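Local atomic coordinates of GTPase subunit of restriction endonuclease (Thermococcus gammatolerans, PDB entry 6P0F), a protein that is the McrB GTPase subunit of a restriction endonuclease, whose YTH-like N-terminal domain probably recognises DNA carrying a modified base. Residues I97-I103 against R122-K128; T23-V28 against V49-W53; Q4-I10 against D69-V75. All coordinates share one frame; numbering follows the deposited sequence.

Contact 1: residues I97-I103 against R122-K128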
# COMPACT_ATOMS: atom_id res chain seq x y z
N ILE A 97 3.71 -0.22 7.79
CA ILE A 97 2.49 -0.86 8.26
C ILE A 97 2.46 -0.87 9.78
O ILE A 97 3.40 -1.34 10.45
CB ILE A 97 2.36 -2.29 7.70
CG1 ILE A 97 2.28 -2.27 6.16
CG2 ILE A 97 1.12 -2.97 8.29
CD1 ILE A 97 2.20 -3.63 5.51
N CYS A 98 1.39 -0.32 10.34
CA CYS A 98 1.17 -0.34 11.78
C CYS A 98 0.58 -1.66 12.26
O CYS A 98 0.94 -2.16 13.34
CB CYS A 98 0.24 0.82 12.13
SG CYS A 98 -0.11 1.04 13.88
N GLU A 99 -0.36 -2.21 11.50
CA GLU A 99 -1.05 -3.43 11.87
C GLU A 99 -1.60 -4.08 10.61
O GLU A 99 -1.87 -3.41 9.62
CB GLU A 99 -2.23 -3.18 12.81
CG GLU A 99 -1.98 -3.50 14.27
CD GLU A 99 -1.72 -4.98 14.51
OE1 GLU A 99 -1.54 -5.75 13.55
OE2 GLU A 99 -1.64 -5.37 15.68
N THR A 100 -1.79 -5.38 10.69
CA THR A 100 -2.49 -6.12 9.64
C THR A 100 -3.68 -6.81 10.29
O THR A 100 -3.63 -7.22 11.45
CB THR A 100 -1.61 -7.15 8.94
OG1 THR A 100 -1.19 -8.14 9.88
CG2 THR A 100 -0.40 -6.50 8.30
N VAL A 101 -4.77 -6.91 9.53
CA VAL A 101 -6.01 -7.48 10.00
C VAL A 101 -6.55 -8.32 8.86
O VAL A 101 -6.79 -7.79 7.78
CB VAL A 101 -7.04 -6.40 10.39
CG1 VAL A 101 -8.34 -7.06 10.80
CG2 VAL A 101 -6.49 -5.50 11.50
N GLU A 102 -6.73 -9.61 9.09
CA GLU A 102 -7.44 -10.46 8.15
C GLU A 102 -8.93 -10.43 8.49
O GLU A 102 -9.34 -10.85 9.58
CB GLU A 102 -6.90 -11.89 8.17
CG GLU A 102 -7.69 -12.83 7.27
CD GLU A 102 -7.27 -14.30 7.40
OE1 GLU A 102 -7.94 -15.16 6.78
OE2 GLU A 102 -6.36 -14.59 8.21
N ILE A 103 -9.75 -9.93 7.57
CA ILE A 103 -11.20 -9.99 7.71
C ILE A 103 -11.67 -11.34 7.20
O ILE A 103 -11.30 -11.77 6.10
CB ILE A 103 -11.89 -8.85 6.95
CG1 ILE A 103 -11.37 -7.48 7.43
CG2 ILE A 103 -13.40 -8.94 7.13
CD1 ILE A 103 -11.61 -7.21 8.88
N ARG A 122 -9.97 -8.49 1.56
CA ARG A 122 -10.17 -8.69 2.99
C ARG A 122 -8.89 -8.78 3.81
O ARG A 122 -8.96 -8.80 5.04
CB ARG A 122 -11.01 -9.95 3.22
CG ARG A 122 -10.29 -11.26 2.88
CD ARG A 122 -11.28 -12.43 2.88
NE ARG A 122 -10.58 -13.70 2.66
CZ ARG A 122 -9.97 -14.41 3.61
NH1 ARG A 122 -10.00 -13.99 4.87
NH2 ARG A 122 -9.36 -15.55 3.31
N PHE A 123 -7.72 -8.82 3.19
CA PHE A 123 -6.46 -8.76 3.93
C PHE A 123 -6.04 -7.30 4.03
O PHE A 123 -5.53 -6.71 3.07
CB PHE A 123 -5.41 -9.65 3.25
CG PHE A 123 -5.73 -11.12 3.38
CD1 PHE A 123 -5.39 -11.83 4.53
CD2 PHE A 123 -6.40 -11.78 2.37
CE1 PHE A 123 -5.71 -13.17 4.65
CE2 PHE A 123 -6.73 -13.13 2.49
CZ PHE A 123 -6.38 -13.82 3.64
N LEU A 124 -6.25 -6.72 5.21
CA LEU A 124 -6.06 -5.30 5.41
C LEU A 124 -4.69 -4.99 6.01
O LEU A 124 -4.19 -5.72 6.87
CB LEU A 124 -7.13 -4.73 6.34
CG LEU A 124 -8.60 -5.03 6.06
CD1 LEU A 124 -9.47 -4.29 7.07
CD2 LEU A 124 -8.95 -4.63 4.64
N MSE A 125 -4.15 -3.85 5.60
CA MSE A 125 -2.93 -3.31 6.21
C MSE A 125 -3.25 -1.87 6.64
O MSE A 125 -3.75 -1.09 5.82
CB MSE A 125 -1.75 -3.34 5.25
CG MSE A 125 -1.95 -2.46 4.02
SE MSE A 125 -0.62 -2.92 2.63
CE MSE A 125 -1.12 -4.72 2.55
N PHE A 126 -2.96 -1.52 7.89
CA PHE A 126 -3.20 -0.19 8.41
C PHE A 126 -1.90 0.60 8.46
O PHE A 126 -0.84 0.04 8.76
CB PHE A 126 -3.84 -0.26 9.81
CG PHE A 126 -5.31 -0.57 9.78
CD1 PHE A 126 -5.74 -1.87 9.61
CD2 PHE A 126 -6.27 0.44 9.87
CE1 PHE A 126 -7.10 -2.18 9.52
CE2 PHE A 126 -7.60 0.14 9.78
CZ PHE A 126 -8.01 -1.19 9.61
N PHE A 127 -1.98 1.91 8.19
CA PHE A 127 -0.87 2.84 8.27
C PHE A 127 -1.20 3.95 9.27
O PHE A 127 -2.23 4.62 9.13
CB PHE A 127 -0.58 3.48 6.90
CG PHE A 127 -0.25 2.50 5.84
CD1 PHE A 127 -1.25 1.92 5.08
CD2 PHE A 127 1.06 2.14 5.59
CE1 PHE A 127 -0.96 1.01 4.10
CE2 PHE A 127 1.37 1.22 4.61
CZ PHE A 127 0.35 0.66 3.85
N LYS A 128 -0.32 4.18 10.25
CA LYS A 128 -0.65 5.18 11.27
C LYS A 128 -0.61 6.59 10.69
O LYS A 128 -1.51 7.40 10.96
CB LYS A 128 0.28 5.08 12.47
CG LYS A 128 -0.10 6.07 13.56
CD LYS A 128 -0.12 5.41 14.91
CE LYS A 128 1.21 4.84 15.25
NZ LYS A 128 1.39 4.71 16.74

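Contact 2: residues T23-V28 against V49-W53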
# COMPACT_ATOMS: atom_id res chain seq x y z
N THR A 23 -9.12 5.48 0.87
CA THR A 23 -8.64 5.03 2.15
C THR A 23 -7.16 5.20 2.41
O THR A 23 -6.76 5.04 3.56
CB THR A 23 -8.99 3.55 2.40
OG1 THR A 23 -8.42 2.72 1.39
CG2 THR A 23 -10.52 3.36 2.40
N ILE A 24 -6.35 5.53 1.40
CA ILE A 24 -4.94 5.85 1.60
C ILE A 24 -4.67 7.34 1.44
O ILE A 24 -3.91 7.92 2.22
CB ILE A 24 -4.03 5.02 0.67
CG1 ILE A 24 -4.10 3.54 1.06
CG2 ILE A 24 -2.60 5.52 0.72
CD1 ILE A 24 -3.48 3.25 2.42
N LEU A 25 -5.23 7.98 0.43
CA LEU A 25 -4.93 9.39 0.24
C LEU A 25 -5.79 10.27 1.13
O LEU A 25 -5.27 11.15 1.82
CB LEU A 25 -5.06 9.78 -1.23
CG LEU A 25 -4.19 9.04 -2.26
CD1 LEU A 25 -4.38 9.60 -3.63
CD2 LEU A 25 -2.74 9.14 -1.81
N LYS A 26 -7.09 10.01 1.19
CA LYS A 26 -7.98 10.74 2.07
C LYS A 26 -8.01 10.13 3.46
O LYS A 26 -7.73 10.82 4.45
CB LYS A 26 -9.38 10.77 1.46
CG LYS A 26 -10.35 11.55 2.22
CD LYS A 26 -11.74 11.63 1.53
CE LYS A 26 -12.36 10.25 1.21
NZ LYS A 26 -12.64 9.39 2.43
N GLY A 27 -8.24 8.82 3.54
CA GLY A 27 -8.45 8.17 4.81
C GLY A 27 -9.90 8.27 5.22
O GLY A 27 -10.72 8.97 4.61
N VAL A 28 -10.23 7.55 6.30
CA VAL A 28 -11.60 7.54 6.78
C VAL A 28 -11.65 7.90 8.25
O VAL A 28 -10.74 7.58 9.03
CB VAL A 28 -12.31 6.19 6.53
CG1 VAL A 28 -12.25 5.78 5.07
CG2 VAL A 28 -11.72 5.10 7.38
N VAL A 49 -7.51 10.24 11.67
CA VAL A 49 -8.28 9.43 10.73
C VAL A 49 -7.51 8.13 10.52
O VAL A 49 -6.37 8.00 10.98
CB VAL A 49 -8.54 10.19 9.42
CG1 VAL A 49 -9.23 11.52 9.74
CG2 VAL A 49 -7.28 10.42 8.69
N CYS A 50 -8.13 7.17 9.87
CA CYS A 50 -7.52 5.87 9.62
C CYS A 50 -7.14 5.73 8.15
O CYS A 50 -7.88 6.13 7.26
CB CYS A 50 -8.46 4.72 9.98
SG CYS A 50 -9.07 4.75 11.68
N TYR A 51 -5.98 5.11 7.92
CA TYR A 51 -5.49 4.86 6.57
C TYR A 51 -5.27 3.37 6.41
O TYR A 51 -4.61 2.75 7.24
CB TYR A 51 -4.17 5.59 6.31
CG TYR A 51 -4.28 7.08 6.44
CD1 TYR A 51 -4.76 7.84 5.38
CD2 TYR A 51 -3.95 7.72 7.61
CE1 TYR A 51 -4.92 9.19 5.48
CE2 TYR A 51 -4.08 9.11 7.72
CZ TYR A 51 -4.56 9.83 6.64
OH TYR A 51 -4.71 11.20 6.70
N PHE A 52 -5.78 2.79 5.33
CA PHE A 52 -5.62 1.35 5.18
C PHE A 52 -5.81 0.95 3.73
O PHE A 52 -6.44 1.66 2.94
CB PHE A 52 -6.58 0.58 6.11
CG PHE A 52 -8.07 0.79 5.82
CD1 PHE A 52 -8.72 1.92 6.29
CD2 PHE A 52 -8.80 -0.14 5.11
CE1 PHE A 52 -10.08 2.10 6.02
CE2 PHE A 52 -10.14 0.05 4.86
CZ PHE A 52 -10.76 1.18 5.30
N TRP A 53 -5.24 -0.20 3.39
CA TRP A 53 -5.31 -0.79 2.07
C TRP A 53 -5.66 -2.26 2.25
O TRP A 53 -5.54 -2.81 3.35
CB TRP A 53 -4.00 -0.61 1.32
CG TRP A 53 -4.08 -1.06 -0.11
CD1 TRP A 53 -3.35 -2.05 -0.71
CD2 TRP A 53 -4.97 -0.56 -1.11
NE1 TRP A 53 -3.75 -2.21 -2.02
CE2 TRP A 53 -4.72 -1.29 -2.30
CE3 TRP A 53 -5.96 0.42 -1.12
CZ2 TRP A 53 -5.45 -1.05 -3.48
CZ3 TRP A 53 -6.65 0.67 -2.31
CH2 TRP A 53 -6.36 -0.06 -3.47
O HOH W 1 -5.80 12.66 4.73

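Contact 3: residues Q4-I10 against D69-V75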
# COMPACT_ATOMS: atom_id res chain seq x y z
N GLN A 4 10.43 -6.20 5.58
CA GLN A 4 10.28 -6.41 4.16
C GLN A 4 9.81 -5.13 3.49
O GLN A 4 9.21 -4.26 4.11
CB GLN A 4 9.31 -7.56 3.90
CG GLN A 4 9.79 -8.87 4.51
CD GLN A 4 8.77 -9.97 4.47
OE1 GLN A 4 9.07 -11.09 4.04
NE2 GLN A 4 7.55 -9.68 4.92
N LEU A 5 10.11 -5.03 2.20
CA LEU A 5 9.69 -3.92 1.37
C LEU A 5 8.88 -4.48 0.21
O LEU A 5 9.35 -5.39 -0.50
CB LEU A 5 10.88 -3.11 0.85
CG LEU A 5 10.61 -2.02 -0.20
CD1 LEU A 5 9.65 -0.98 0.43
CD2 LEU A 5 11.92 -1.39 -0.68
N PHE A 6 7.66 -3.98 0.04
CA PHE A 6 6.77 -4.39 -1.03
C PHE A 6 6.46 -3.20 -1.93
O PHE A 6 6.51 -2.05 -1.49
CB PHE A 6 5.47 -4.96 -0.48
CG PHE A 6 5.67 -6.15 0.38
CD1 PHE A 6 5.82 -7.40 -0.18
CD2 PHE A 6 5.73 -6.02 1.76
CE1 PHE A 6 6.03 -8.52 0.62
CE2 PHE A 6 5.92 -7.14 2.56
CZ PHE A 6 6.10 -8.40 1.97
N ILE A 7 6.16 -3.50 -3.21
CA ILE A 7 5.67 -2.51 -4.17
C ILE A 7 4.25 -2.90 -4.56
O ILE A 7 4.00 -4.05 -4.96
CB ILE A 7 6.55 -2.42 -5.42
CG1 ILE A 7 7.93 -1.90 -5.07
CG2 ILE A 7 5.88 -1.53 -6.48
CD1 ILE A 7 8.95 -2.21 -6.16
N ILE A 8 3.32 -1.96 -4.45
CA ILE A 8 1.95 -2.18 -4.88
C ILE A 8 1.62 -1.15 -5.94
O ILE A 8 1.72 0.05 -5.71
CB ILE A 8 0.97 -2.14 -3.71
CG1 ILE A 8 1.26 -3.31 -2.77
CG2 ILE A 8 -0.48 -2.18 -4.22
CD1 ILE A 8 0.43 -3.23 -1.47
N GLY A 9 1.22 -1.64 -7.14
CA GLY A 9 0.98 -0.78 -8.26
C GLY A 9 -0.51 -0.44 -8.33
O GLY A 9 -1.33 -1.34 -8.42
N ILE A 10 -0.80 0.84 -8.28
CA ILE A 10 -2.17 1.35 -8.29
C ILE A 10 -2.41 1.96 -9.66
O ILE A 10 -1.82 3.00 -9.99
CB ILE A 10 -2.39 2.40 -7.19
CG1 ILE A 10 -2.02 1.88 -5.80
CG2 ILE A 10 -3.86 2.96 -7.26
CD1 ILE A 10 -2.86 0.73 -5.33
N ASP A 69 6.60 -3.75 8.10
CA ASP A 69 7.00 -3.80 6.71
C ASP A 69 6.66 -2.47 6.03
O ASP A 69 5.78 -1.71 6.46
CB ASP A 69 6.33 -4.96 6.00
CG ASP A 69 6.89 -6.32 6.42
OD1 ASP A 69 7.94 -6.34 7.13
OD2 ASP A 69 6.28 -7.34 6.02
N MSE A 70 7.37 -2.19 4.95
CA MSE A 70 7.25 -0.93 4.23
C MSE A 70 6.62 -1.21 2.87
O MSE A 70 6.87 -2.25 2.25
CB MSE A 70 8.62 -0.29 4.08
CG MSE A 70 9.06 0.26 5.38
SE MSE A 70 10.93 0.66 5.29
CE MSE A 70 11.02 1.41 3.54
N VAL A 71 5.80 -0.26 2.40
CA VAL A 71 5.10 -0.39 1.13
C VAL A 71 5.38 0.85 0.29
O VAL A 71 5.15 1.98 0.74
CB VAL A 71 3.59 -0.57 1.32
CG1 VAL A 71 2.93 -0.61 -0.05
CG2 VAL A 71 3.26 -1.84 2.11
N LEU A 72 5.87 0.64 -0.93
CA LEU A 72 5.93 1.68 -1.95
C LEU A 72 4.69 1.50 -2.82
O LEU A 72 4.54 0.47 -3.47
CB LEU A 72 7.19 1.57 -2.81
CG LEU A 72 8.47 1.99 -2.09
CD1 LEU A 72 9.64 1.37 -2.85
CD2 LEU A 72 8.61 3.48 -1.96
N PHE A 73 3.78 2.46 -2.77
CA PHE A 73 2.64 2.48 -3.69
C PHE A 73 3.09 3.23 -4.93
O PHE A 73 3.37 4.44 -4.87
CB PHE A 73 1.43 3.17 -3.05
CG PHE A 73 0.78 2.40 -1.97
CD1 PHE A 73 -0.09 1.36 -2.23
CD2 PHE A 73 1.00 2.76 -0.65
CE1 PHE A 73 -0.72 0.68 -1.20
CE2 PHE A 73 0.37 2.08 0.40
CZ PHE A 73 -0.49 1.06 0.12
N TYR A 74 3.18 2.53 -6.06
CA TYR A 74 3.41 3.15 -7.35
C TYR A 74 2.06 3.53 -7.94
O TYR A 74 1.16 2.70 -7.95
CB TYR A 74 4.11 2.15 -8.27
CG TYR A 74 5.58 1.89 -8.08
CD1 TYR A 74 6.26 2.31 -6.95
CD2 TYR A 74 6.28 1.22 -9.06
CE1 TYR A 74 7.62 2.06 -6.80
CE2 TYR A 74 7.65 0.97 -8.93
CZ TYR A 74 8.30 1.37 -7.80
OH TYR A 74 9.65 1.13 -7.67
N VAL A 75 1.92 4.76 -8.43
CA VAL A 75 0.64 5.23 -8.96
C VAL A 75 0.87 5.72 -10.39
O VAL A 75 1.67 6.64 -10.62
CB VAL A 75 0.05 6.34 -8.09
CG1 VAL A 75 -1.30 6.81 -8.66
CG2 VAL A 75 -0.09 5.86 -6.64

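Contact 1: residues I97-I103 against R122-K128
Arg-122 turns the edge of its guanidinium to Glu-102 and Ile-103, NH1 donating to two oxygens. Ile-103 O lies 2.9 Å from NH1, in the guanidinium plane; Glu-102 OE1, 3.0 Å from NH1, lies tilted from that plane and completes a salt bridge through its anti lone pair. Glu-102, CG anti to the backbone N (chi1 176°) and extended beyond, runs alongside the arginine, the flat groups 44° apart. Phe-123 joins them, its CE1 3.3 Å from Glu-102 CG and its CZ over the rim of one guanidinium face. Val-101 CG2 slants against Phe-126 CE1 at 3.9 Å, while Ile-103 CG1 packs on Leu-124 CD1. The strands run antiparallel, with Val-101 and Leu-124 a hydrogen-bonded pair; Glu-102 and Phe-123 lie on the face opposite to Val-101, Leu-124 and Phe-126. A classic beta bulge interrupts the ladder: Cys-98 and Glu-99 both face Phe-126, Cys-98 N donating to Phe-126 O, and Phe-126 N giving Glu-99 O a nearly straight bond of 2.8 Å. Glu-99 OE1 curls round to accept from the N of the next residue, Thr-100. At this corner a disulfide joins Cys-98 to Cys-45 of helix 39-45, whose Ile-41 touches Val-101.

Contact 2: residues T23-V28 against V49-W53
Thr-23 binds Phe-52 by backbone and side chain at once. Its OG1, set between the backbone N and the carbonyl carbon (chi1 59°), donates to Phe-52 O at 2.7 Å, meeting the oxygen almost head-on. CB itself stands over one face of the Phe-52 ring, 4.1 Å from the centroid in a CH-pi contact, and the same torsion brings CG2 near CZ. Thr-23 O in turn receives Phe-52 N at 3.0 Å, although the donor stands well above the carbonyl plane. OG1 is also hydrogen-bonded to Trp-115 NE1, which fixes the hydroxyl further. Next, Ile-24 lays CD1 against the strand, 3.4 Å from Phe-52 O and touching Trp-53 CB. Ile-24 O is buried beside the Tyr-51 ring, 3.3 Å from Tyr-51 CD1, and finds no hydrogen-bonding partner in the model. Lys-26 O accepts from a water that also bonds Tyr-51 OH, so the phenol is linked to the last helical turn; Lys-26 NZ bonds Gly-27 O and is salt-bridged to Glu-22. Gly-27 leaves the helix with positive phi (85°). A side chain here would strike Tyr-51 CE1 and its own preceding carbonyl, a textbook case of glycine ending a helix. Val-28 then pairs with Cys-50 as an antiparallel hydrogen-bonded pair, Cys-50 N donating to Val-28 O at 2.8 Å. Val-28 CG2 reaches the edge of the Phe-52 ring, in its plane and 3.7 Å from CE1. Helix 15-26 passes through Gly-27 into a short strand paired with strand 49-55, whose other side is bonded to strand 123-127, while the disulfide from Cys-50 to Cys-46 ties in the segment that follows helix 39-45.

Contact 3: residues Q4-I10 against D69-V75
Tyr-74 takes Ile-7 CG2 squarely on one face: the methyl stands 3.6 Å from the ring centroid and 5° off the normal, a CH-pi contact. Ile-7 has CG2 anti to the backbone N and CG1 beside it (chi1 -65°), which sends CG2 over the ring and CD1 on to the hydroxyl, itself hydrogen-bonded to Asn-142. The Phe-73 ring has Val-71 CG1 centred over one face, and Ile-8 alongside, with Ile-8 CB 3.9 Å from Phe-73 CD1; it also meets the indole of Trp-53 edge-to-face. At Phe-6 the ring presents its edge to a carboxylate, Asp-69 OD2 lying in the ring plane 3.5 Å from CE2. These rings sit on a parallel strand pair, the one parallel pairing of the main sheet, in register from Leu-5 with Met-70 to Ile-10 with Val-75. Leu-5, Met-70 and Leu-72 share one face with Tyr-74, where helix 160-174 packs on Leu-5 and Met-70; on the other, helix 15-26 touches Ile-10 and Val-75. Where the ladder begins, both oxygens of Asp-69 hold Gln-4. OD1 receives Gln-4 N at 2.9 Å from well above the carboxylate plane, and OD2 is met by Gln-4 NE2, also at 2.9 Å, on its syn side. The amide also bonds Lys-64 O. With an alanine here both carboxylate oxygens are gone; Gln-4 N and Asp-66 N would probably be left without this acceptor, and the glutamine amide, held then by Lys-64 O, would be likelier to turn. Asp-69 OD2 accepts from Asp-66 N, a bond that probably helps to place the carboxylate.

Overall arrangement
From the N terminus, strand 5-11, flanked by strand 155-158 on one side, is met on the other by strand 70-76, so contact 3 closes a long excursion of the chain. Within that excursion lies contact 2, where helix 15-26 ends and strand 49-55 returns alongside it. Contact 1 follows both in series, closing a shorter loop without helix or strand. None of the three cross. Through strand 91-102 the sheet passes from contact 3 to contact 1, Ile-97 N bonding Asp-69 O, and strand 123-127 carries it on to contact 2. Trp-53, packing on Ile-8, Ile-10 and Phe-73, joins contacts 2 and 3 by side-chain packing.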